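Local atomic coordinates of esterase (uncultured bacterium pCosCE1, PDB entry 7ATL), a protein that hydrolyses carboxylic esters as a family VIII carboxylesterase related to the beta-lactamases, and also shows promiscuous acyltransferase activity. Residues I71-M76 with H196-P201; M78-K83 with G287-A292; A306-P311 with L337-V342. All blocks are in the same frame, centred on the assembly; numbering follows the deposited sequence.

Contact 1: I71-M76 with H196-P201; sequences ITLAAM and HWVAQP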
loop_
_atom_site.group_PDB
_atom_site.type_symbol
_atom_site.label_atom_id
_atom_site.label_comp_id
_atom_site.label_asym_id
_atom_site.label_seq_id
_atom_site.Cartn_x
_atom_site.Cartn_y
_atom_site.Cartn_z
ATOM N N ILE A 71 1.388 6.378 5.239
ATOM C CA ILE A 71 2.000 6.471 6.596
ATOM C C ILE A 71 3.503 6.727 6.434
ATOM O O ILE A 71 4.076 7.450 7.301
ATOM C CB ILE A 71 1.679 5.245 7.463
ATOM C CG1 ILE A 71 0.174 5.008 7.562
ATOM C CG2 ILE A 71 2.304 5.386 8.842
ATOM C CD1 ILE A 71 -0.582 6.131 8.213
ATOM N N THR A 72 4.108 6.215 5.359
ATOM C CA THR A 72 5.489 6.593 4.968
ATOM C C THR A 72 5.546 8.120 4.781
ATOM O O THR A 72 6.480 8.746 5.321
ATOM C CB THR A 72 5.945 5.827 3.725
ATOM O OG1 THR A 72 5.929 4.439 4.060
ATOM C CG2 THR A 72 7.315 6.261 3.248
ATOM N N LEU A 73 4.565 8.713 4.093
ATOM C CA LEU A 73 4.492 10.193 3.918
ATOM C C LEU A 73 4.435 10.882 5.285
ATOM O O LEU A 73 5.123 11.885 5.439
ATOM C CB LEU A 73 3.292 10.651 3.080
ATOM C CG LEU A 73 3.190 12.178 2.967
ATOM C CD1 LEU A 73 4.513 12.753 2.492
ATOM C CD2 LEU A 73 2.086 12.613 2.040
ATOM N N ALA A 74 3.618 10.405 6.222
ATOM C CA ALA A 74 3.495 11.030 7.558
ATOM C C ALA A 74 4.883 11.078 8.217
ATOM O O ALA A 74 5.267 12.153 8.709
ATOM C CB ALA A 74 2.484 10.281 8.385
ATOM N N ALA A 75 5.609 9.962 8.200
ATOM C CA ALA A 75 6.975 9.807 8.752
ATOM C C ALA A 75 7.960 10.759 8.064
ATOM O O ALA A 75 8.775 11.386 8.776
ATOM C CB ALA A 75 7.447 8.385 8.564
ATOM N N MET A 76 7.957 10.798 6.729
ATOM C CA MET A 76 8.931 11.615 5.974
ATOM C C MET A 76 8.712 13.097 6.296
ATOM O O MET A 76 9.709 13.868 6.385
ATOM C CB MET A 76 8.806 11.387 4.476
ATOM C CG MET A 76 9.314 10.036 4.032
ATOM S SD MET A 76 10.887 9.512 4.714
ATOM C CE MET A 76 11.934 10.864 4.184
ATOM N N HIS A 196 -3.737 15.074 10.964
ATOM C CA HIS A 196 -2.884 16.273 11.186
ATOM C C HIS A 196 -1.709 16.316 10.207
ATOM O O HIS A 196 -1.441 17.418 9.705
ATOM C CB HIS A 196 -2.408 16.365 12.641
ATOM C CG HIS A 196 -3.526 16.592 13.597
ATOM N ND1 HIS A 196 -3.425 16.285 14.937
ATOM C CD2 HIS A 196 -4.778 17.067 13.406
ATOM C CE1 HIS A 196 -4.559 16.578 15.540
ATOM N NE2 HIS A 196 -5.401 17.066 14.622
ATOM N N TRP A 197 -1.068 15.186 9.901
ATOM C CA TRP A 197 0.220 15.173 9.147
ATOM C C TRP A 197 0.001 14.958 7.656
ATOM O O TRP A 197 0.872 15.372 6.905
ATOM C CB TRP A 197 1.204 14.159 9.732
ATOM C CG TRP A 197 1.765 14.666 11.014
ATOM C CD1 TRP A 197 1.189 14.579 12.239
ATOM C CD2 TRP A 197 2.963 15.431 11.185
ATOM N NE1 TRP A 197 1.987 15.170 13.175
ATOM C CE2 TRP A 197 3.071 15.724 12.553
ATOM C CE3 TRP A 197 3.975 15.861 10.325
ATOM C CZ2 TRP A 197 4.126 16.457 13.080
ATOM C CZ3 TRP A 197 5.040 16.563 10.843
ATOM C CH2 TRP A 197 5.110 16.851 12.209
ATOM N N VAL A 198 -1.121 14.378 7.244
ATOM C CA VAL A 198 -1.358 14.091 5.801
ATOM C C VAL A 198 -2.709 14.654 5.346
ATOM O O VAL A 198 -2.696 15.515 4.455
ATOM C CB VAL A 198 -1.181 12.588 5.507
ATOM C CG1 VAL A 198 -1.443 12.243 4.047
ATOM C CG2 VAL A 198 0.215 12.130 5.906
ATOM N N ALA A 199 -3.832 14.201 5.894
ATOM C CA ALA A 199 -5.168 14.466 5.303
ATOM C C ALA A 199 -5.427 15.980 5.178
ATOM O O ALA A 199 -5.904 16.431 4.107
ATOM C CB ALA A 199 -6.235 13.801 6.130
ATOM N N GLN A 200 -5.168 16.737 6.240
ATOM C CA GLN A 200 -5.447 18.198 6.272
ATOM C C GLN A 200 -4.481 18.923 5.340
ATOM O O GLN A 200 -4.935 19.587 4.424
ATOM C CB GLN A 200 -5.476 18.741 7.704
ATOM C CG GLN A 200 -6.750 18.321 8.440
ATOM C CD GLN A 200 -6.925 18.996 9.780
ATOM O OE1 GLN A 200 -7.911 19.683 10.005
ATOM N NE2 GLN A 200 -5.959 18.834 10.670
ATOM N N PRO A 201 -3.148 18.806 5.504
ATOM C CA PRO A 201 -2.203 19.436 4.578
ATOM C C PRO A 201 -2.450 19.187 3.084
ATOM O O PRO A 201 -2.297 20.123 2.323
ATOM C CB PRO A 201 -0.870 18.795 4.973
ATOM C CG PRO A 201 -1.025 18.539 6.463
ATOM C CD PRO A 201 -2.475 18.147 6.635
#

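Contact 2: M78-K83 with G287-A292; sequences MIEQQK and GILQPA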
loop_
_atom_site.group_PDB
_atom_site.type_symbol
_atom_site.label_atom_id
_atom_site.label_comp_id
_atom_site.label_asym_id
_atom_site.label_seq_id
_atom_site.Cartn_x
_atom_site.Cartn_y
_atom_site.Cartn_z
ATOM N N MET A 78 7.613 14.146 9.239
ATOM C CA MET A 78 8.061 14.313 10.646
ATOM C C MET A 78 9.584 14.410 10.609
ATOM O O MET A 78 10.169 15.161 11.401
ATOM C CB MET A 78 7.616 13.143 11.525
ATOM C CG MET A 78 6.259 13.347 12.139
ATOM S SD MET A 78 5.675 11.832 12.921
ATOM C CE MET A 78 4.108 12.371 13.595
ATOM N N ILE A 79 10.187 13.676 9.684
ATOM C CA ILE A 79 11.662 13.623 9.504
ATOM C C ILE A 79 12.150 14.961 8.935
ATOM O O ILE A 79 13.175 15.465 9.421
ATOM C CB ILE A 79 12.027 12.410 8.633
ATOM C CG1 ILE A 79 12.010 11.125 9.464
ATOM C CG2 ILE A 79 13.356 12.625 7.937
ATOM C CD1 ILE A 79 11.827 9.863 8.665
ATOM N N GLU A 80 11.438 15.530 7.964
ATOM C CA GLU A 80 11.746 16.877 7.415
ATOM C C GLU A 80 11.826 17.884 8.555
ATOM O O GLU A 80 12.777 18.665 8.589
ATOM C CB GLU A 80 10.668 17.334 6.445
ATOM C CG GLU A 80 11.013 17.027 5.019
ATOM C CD GLU A 80 10.013 17.633 4.057
ATOM O OE1 GLU A 80 8.908 18.109 4.500
ATOM O OE2 GLU A 80 10.325 17.583 2.871
ATOM N N GLN A 81 10.869 17.836 9.467
ATOM C CA GLN A 81 10.795 18.768 10.621
ATOM C C GLN A 81 11.764 18.358 11.735
ATOM O O GLN A 81 11.755 18.993 12.792
ATOM C CB GLN A 81 9.391 18.734 11.219
ATOM C CG GLN A 81 8.298 18.640 10.172
ATOM C CD GLN A 81 7.514 19.912 10.109
ATOM O OE1 GLN A 81 7.774 20.831 10.872
ATOM N NE2 GLN A 81 6.557 19.951 9.201
ATOM N N GLN A 82 12.486 17.260 11.579
ATOM C CA GLN A 82 13.450 16.793 12.609
ATOM C C GLN A 82 12.719 16.591 13.945
ATOM O O GLN A 82 13.246 17.025 14.969
ATOM C CB GLN A 82 14.584 17.813 12.714
ATOM C CG GLN A 82 15.108 18.279 11.361
ATOM C CD GLN A 82 16.492 18.875 11.484
ATOM O OE1 GLN A 82 16.643 20.065 11.802
ATOM N NE2 GLN A 82 17.503 18.036 11.257
ATOM N N LYS A 83 11.521 16.004 13.913
ATOM C CA LYS A 83 10.831 15.402 15.090
ATOM C C LYS A 83 11.174 13.898 15.165
ATOM O O LYS A 83 11.063 13.312 16.263
ATOM C CB LYS A 83 9.324 15.664 14.995
ATOM C CG LYS A 83 8.895 17.118 15.147
ATOM C CD LYS A 83 7.422 17.256 15.598
ATOM C CE LYS A 83 6.831 18.650 15.465
ATOM N NZ LYS A 83 7.622 19.632 16.243
ATOM N N GLY A 287 5.379 23.752 1.227
ATOM C CA GLY A 287 4.964 23.656 2.641
ATOM C C GLY A 287 4.389 22.295 3.025
ATOM O O GLY A 287 3.641 22.254 4.017
ATOM N N ILE A 288 4.722 21.211 2.310
ATOM C CA ILE A 288 4.229 19.840 2.646
ATOM C C ILE A 288 5.384 18.831 2.556
ATOM O O ILE A 288 5.634 18.131 3.554
ATOM C CB ILE A 288 3.018 19.472 1.759
ATOM C CG1 ILE A 288 1.837 20.405 2.053
ATOM C CG2 ILE A 288 2.632 18.007 1.922
ATOM C CD1 ILE A 288 0.656 20.249 1.122
ATOM N N LEU A 289 6.052 18.758 1.407
ATOM C CA LEU A 289 7.185 17.843 1.174
ATOM C C LEU A 289 8.168 18.499 0.201
ATOM O O LEU A 289 7.749 18.841 -0.909
ATOM C CB LEU A 289 6.619 16.528 0.628
ATOM C CG LEU A 289 7.617 15.374 0.520
ATOM C CD1 LEU A 289 7.928 14.787 1.889
ATOM C CD2 LEU A 289 7.088 14.292 -0.401
ATOM N N GLN A 290 9.418 18.671 0.627
ATOM C CA GLN A 290 10.522 19.270 -0.172
ATOM C C GLN A 290 10.850 18.345 -1.345
ATOM O O GLN A 290 10.861 17.118 -1.213
ATOM C CB GLN A 290 11.784 19.516 0.669
ATOM C CG GLN A 290 11.589 20.355 1.935
ATOM C CD GLN A 290 11.168 21.784 1.671
ATOM O OE1 GLN A 290 11.690 22.726 2.267
ATOM N NE2 GLN A 290 10.192 21.969 0.796
ATOM N N PRO A 291 11.108 18.916 -2.543
ATOM C CA PRO A 291 11.551 18.124 -3.697
ATOM C C PRO A 291 12.670 17.115 -3.358
ATOM O O PRO A 291 12.659 16.001 -3.867
ATOM C CB PRO A 291 12.074 19.209 -4.663
ATOM C CG PRO A 291 11.243 20.433 -4.337
ATOM C CD PRO A 291 10.990 20.357 -2.845
ATOM N N ALA A 292 13.625 17.535 -2.521
ATOM C CA ALA A 292 14.801 16.730 -2.101
ATOM C C ALA A 292 14.341 15.463 -1.367
ATOM O O ALA A 292 14.919 14.382 -1.636
ATOM C CB ALA A 292 15.737 17.561 -1.252
#

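Contact 3: A306-P311 with L337-V342; sequences AETQGP and LQWGGV. With 1PE (pentaethylene glycol), chain E.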
loop_
_atom_site.group_PDB
_atom_site.type_symbol
_atom_site.label_atom_id
_atom_site.label_comp_id
_atom_site.label_asym_id
_atom_site.label_seq_id
_atom_site.Cartn_x
_atom_site.Cartn_y
_atom_site.Cartn_z
ATOM N N ALA A 306 17.007 -7.205 -5.155
ATOM C CA ALA A 306 15.874 -7.641 -4.301
ATOM C C ALA A 306 14.655 -8.056 -5.134
ATOM O O ALA A 306 13.776 -8.745 -4.566
ATOM C CB ALA A 306 15.517 -6.558 -3.318
ATOM N N GLU A 307 14.581 -7.639 -6.401
ATOM C CA GLU A 307 13.510 -8.008 -7.371
ATOM C C GLU A 307 12.118 -7.732 -6.799
ATOM O O GLU A 307 11.244 -8.605 -6.913
ATOM C CB GLU A 307 13.623 -9.483 -7.773
ATOM C CG GLU A 307 14.944 -9.796 -8.459
ATOM C CD GLU A 307 15.045 -11.077 -9.274
ATOM O OE1 GLU A 307 14.039 -11.833 -9.364
ATOM O OE2 GLU A 307 16.139 -11.288 -9.839
ATOM N N THR A 308 11.877 -6.549 -6.254
ATOM C CA THR A 308 10.705 -6.346 -5.376
ATOM C C THR A 308 9.382 -6.375 -6.161
ATOM O O THR A 308 8.346 -6.626 -5.532
ATOM C CB THR A 308 10.886 -5.065 -4.577
ATOM O OG1 THR A 308 10.723 -4.045 -5.555
ATOM C CG2 THR A 308 12.218 -5.027 -3.857
ATOM N N GLN A 309 9.403 -6.088 -7.461
ATOM C CA GLN A 309 8.290 -6.305 -8.422
ATOM C C GLN A 309 8.815 -7.172 -9.567
ATOM O O GLN A 309 8.433 -6.932 -10.729
ATOM C CB GLN A 309 7.800 -4.991 -9.027
ATOM C CG GLN A 309 7.425 -3.942 -7.996
ATOM C CD GLN A 309 6.012 -4.147 -7.525
ATOM O OE1 GLN A 309 5.095 -3.479 -7.983
ATOM N NE2 GLN A 309 5.823 -5.105 -6.636
ATOM N N GLY A 310 9.654 -8.150 -9.243
ATOM C CA GLY A 310 10.401 -8.903 -10.255
ATOM C C GLY A 310 11.680 -8.163 -10.637
ATOM O O GLY A 310 11.996 -7.107 -10.056
ATOM N N PRO A 311 12.435 -8.711 -11.623
ATOM C CA PRO A 311 13.746 -8.169 -11.997
ATOM C C PRO A 311 13.662 -6.668 -12.333
ATOM O O PRO A 311 12.713 -6.284 -12.999
ATOM C CB PRO A 311 14.134 -8.991 -13.236
ATOM C CG PRO A 311 13.355 -10.292 -13.085
ATOM C CD PRO A 311 12.049 -9.881 -12.435
ATOM N N LEU A 337 8.389 5.036 -9.077
ATOM C CA LEU A 337 8.000 4.533 -7.742
ATOM C C LEU A 337 6.656 3.842 -7.923
ATOM O O LEU A 337 5.770 4.469 -8.511
ATOM C CB LEU A 337 7.904 5.700 -6.756
ATOM C CG LEU A 337 7.785 5.297 -5.288
ATOM C CD1 LEU A 337 9.104 4.717 -4.789
ATOM C CD2 LEU A 337 7.352 6.478 -4.428
ATOM N N GLN A 338 6.516 2.604 -7.450
ATOM C CA GLN A 338 5.289 1.799 -7.658
ATOM C C GLN A 338 5.047 0.899 -6.460
ATOM O O GLN A 338 6.012 0.380 -5.905
ATOM C CB GLN A 338 5.448 0.910 -8.888
ATOM C CG GLN A 338 4.302 -0.075 -9.108
ATOM C CD GLN A 338 4.472 -0.745 -10.445
ATOM O OE1 GLN A 338 4.205 -0.168 -11.478
ATOM N NE2 GLN A 338 4.951 -1.972 -10.446
ATOM N N TRP A 339 3.786 0.669 -6.142
ATOM C CA TRP A 339 3.359 -0.441 -5.257
ATOM C C TRP A 339 1.871 -0.694 -5.500
ATOM O O TRP A 339 1.329 -0.081 -6.451
ATOM C CB TRP A 339 3.693 -0.093 -3.803
ATOM C CG TRP A 339 3.967 -1.285 -2.953
ATOM C CD1 TRP A 339 3.283 -1.648 -1.841
ATOM C CD2 TRP A 339 4.991 -2.270 -3.148
ATOM N NE1 TRP A 339 3.796 -2.800 -1.332
ATOM C CE2 TRP A 339 4.839 -3.218 -2.119
ATOM C CE3 TRP A 339 6.022 -2.454 -4.078
ATOM C CZ2 TRP A 339 5.676 -4.331 -2.002
ATOM C CZ3 TRP A 339 6.848 -3.553 -3.966
ATOM C CH2 TRP A 339 6.677 -4.475 -2.935
ATOM N N GLY A 340 1.249 -1.578 -4.720
ATOM C CA GLY A 340 -0.162 -1.970 -4.905
ATOM C C GLY A 340 -0.860 -2.280 -3.589
ATOM O O GLY A 340 -0.440 -1.715 -2.539
ATOM N N GLY A 341 -1.864 -3.172 -3.655
ATOM C CA GLY A 341 -2.692 -3.625 -2.518
ATOM C C GLY A 341 -3.388 -4.935 -2.821
ATOM O O GLY A 341 -3.978 -5.064 -3.904
ATOM N N VAL A 342 -3.372 -5.879 -1.892
ATOM C CA VAL A 342 -3.986 -7.214 -2.133
ATOM C C VAL A 342 -5.471 -7.049 -2.456
ATOM O O VAL A 342 -5.967 -7.882 -3.186
ATOM C CB VAL A 342 -3.797 -8.184 -0.957
ATOM C CG1 VAL A 342 -2.331 -8.391 -0.629
ATOM C CG2 VAL A 342 -4.559 -7.735 0.277
HETATM O OH2 1PE E . 6.968 -11.139 -5.957
HETATM C C12 1PE E . 7.380 -10.501 -7.170
HETATM C C22 1PE E . 6.464 -9.357 -7.556
HETATM O OH3 1PE E . 6.430 -9.180 -8.978
HETATM C C13 1PE E . 4.670 -7.519 -9.211
HETATM C C23 1PE E . 5.138 -8.920 -9.538
HETATM O OH4 1PE E . 3.320 -7.527 -8.739
HETATM C C14 1PE E . 2.755 -6.713 -6.537
HETATM C C24 1PE E . 2.931 -6.373 -7.998
HETATM O OH5 1PE E . 2.510 -5.533 -5.774
HETATM C C15 1PE E . 1.860 -4.884 -3.540
HETATM C C25 1PE E . 2.849 -5.652 -4.395
HETATM O OH6 1PE E . 1.375 -5.731 -2.488
HETATM C C16 1PE E . 0.168 -6.016 -0.391
HETATM C C26 1PE E . 0.675 -5.046 -1.442
HETATM O OH7 1PE E . -1.012 -5.581 0.312
#

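Contact 1: I71-M76 with H196-P201
A74 meets V198 and W197 where helix 67-80 passes helix 190-199, a compact example of how a small residue brings two helices close. The methyl group CB of A74 lies 3.8 Å from CG2 of V198. That branch also reaches the helix backbone, with A74 N again 3.8 Å from V198 CG2. The two methyls of V198 have different neighbours: CG1, anti to the backbone N (chi1 179°), reaches L73 CD2, while CG2 lies against A74 and also comes near L73 CG. The L73 CD2 to V198 CG1 distance is 4.1 Å, the two side chains crossing at a slant. A74 CB also stands 4.3 Å from W197 CB, and the indole comes near the A74 carbonyl, 4.2 Å separating A74 O from W197 CE3. With so little side chain between them, the backbones approach to 5.5 Å between A74 CA and W197 CA.

Farther out, L182 of helix 174-186 packs on A74, L202 on L73 and Y70 on V198. Helix 190-199 makes a wider pi-type turn here.

No hydrogen bond joins 71-76 to 196-201 directly. The two segments therefore meet through apolar van der Waals contact in a buried place, and the nearby polar link between their helices is the hydrogen bond from R77 NH1 to the carbonyl of W197, one step beyond the contact.

Contact 2: M78-K83 with G287-A292
E80 lays its carboxylate against the start of the Q290 side chain, with OE2 3.2 Å from Q290 CG, and grips the backbone there as well. Q290 N donates to E80 OE2 over 2.7 Å at 163°, a short and fairly straight bond that uses the syn lone pair of the oxygen. The E80 chain runs extended beyond CG (chi2 -173°), which carries the carboxylate to the backbone of Q290. Its plane stands 73° from that of the Q290 amide, so the two flat groups are steeply turned rather than stacked. L289 adds a methyl beside the polar pair, its CD1 lying 3.8 Å from E80 OE2.

The same OE2 has a second hydrogen-bond partner in T293 OG1, so two bonds grip this one oxygen. The other oxygen, OE1, lies 3.4 Å from I288 O, two acceptors without a bond between them. That carbonyl is bonded by R77 NE, which probably eases the opposition. Because Q290 is the N-cap residue of helix 291-297, the negative charge of E80 sits near a helix N-terminus and would be expected to gain from its dipole.

Just after E80 the chain leaves helix 67-80 through a Schellman motif, with Q82 at positive phi. The contact thus joins the end of helix 67-80 to the loop and N-cap leading into helix 291-297, T293 extending the link into its first turn, while M78 faces helices 174-186 and 190-199.

Contact 3: A306-P311 with L337-V342
Q309 bends at chi2 (-84°), which turns its amide aside so that OE1 meets the outstretched Q338 and NE2 faces T308 O. On the oxygen side, Q338 NE2 donates to Q309 OE1 over 2.9 Å, nearly straight at 165°, with the two amide planes steeply inclined. On the nitrogen side, Q309 NE2 returns to the backbone at T308 O, 3.1 Å away, which helps to fix the rotation of the amide. This nitrogen also leans on the indole, 3.3 Å from W339 CZ3, the amide and ring planes 31° apart.

A pentaethylene glycol, probably from the crystallisation liquor, threads past these groups. Its C15 lies over one face of the W339 ring, 3.6 Å from NE1, and its OH5 takes a weak bond from Q309 NE2. V342 N donates to its OH7 over 3.2 Å. The indole is steadied from outside by Y171, whose OH bonds W339 NE1, and by an edge-to-face meeting with F315.

The glycol also bonds S65 OG, in what looks like the SxxK motif of this fold. The sequence W339-G340-G341, on the strand beside S65 and the glycol, is consistent with the element replacing the KTG box in family VIII esterases.

Contacts 1 and 2 use successive stretches of helix 67-80, each meeting a different partner; their centres lie 10 Å apart and they touch. L73 CD1 packs 4.0 Å from L289 CD1, and W197 NE1 lies 3.5 Å from M78 CE, so the two contacts pack directly on each other. Contact 3 stands apart, its centre about 22 Å from that of contact 1 and about 25 Å from that of contact 2. What relates the three is the probable active site: of the presumed SxxK residues, K68 lies in the first turn of helix 67-80 and S65 just before it, contacts 1 and 2 lie farther along, and the glycol of contact 3 reaches S65 itself.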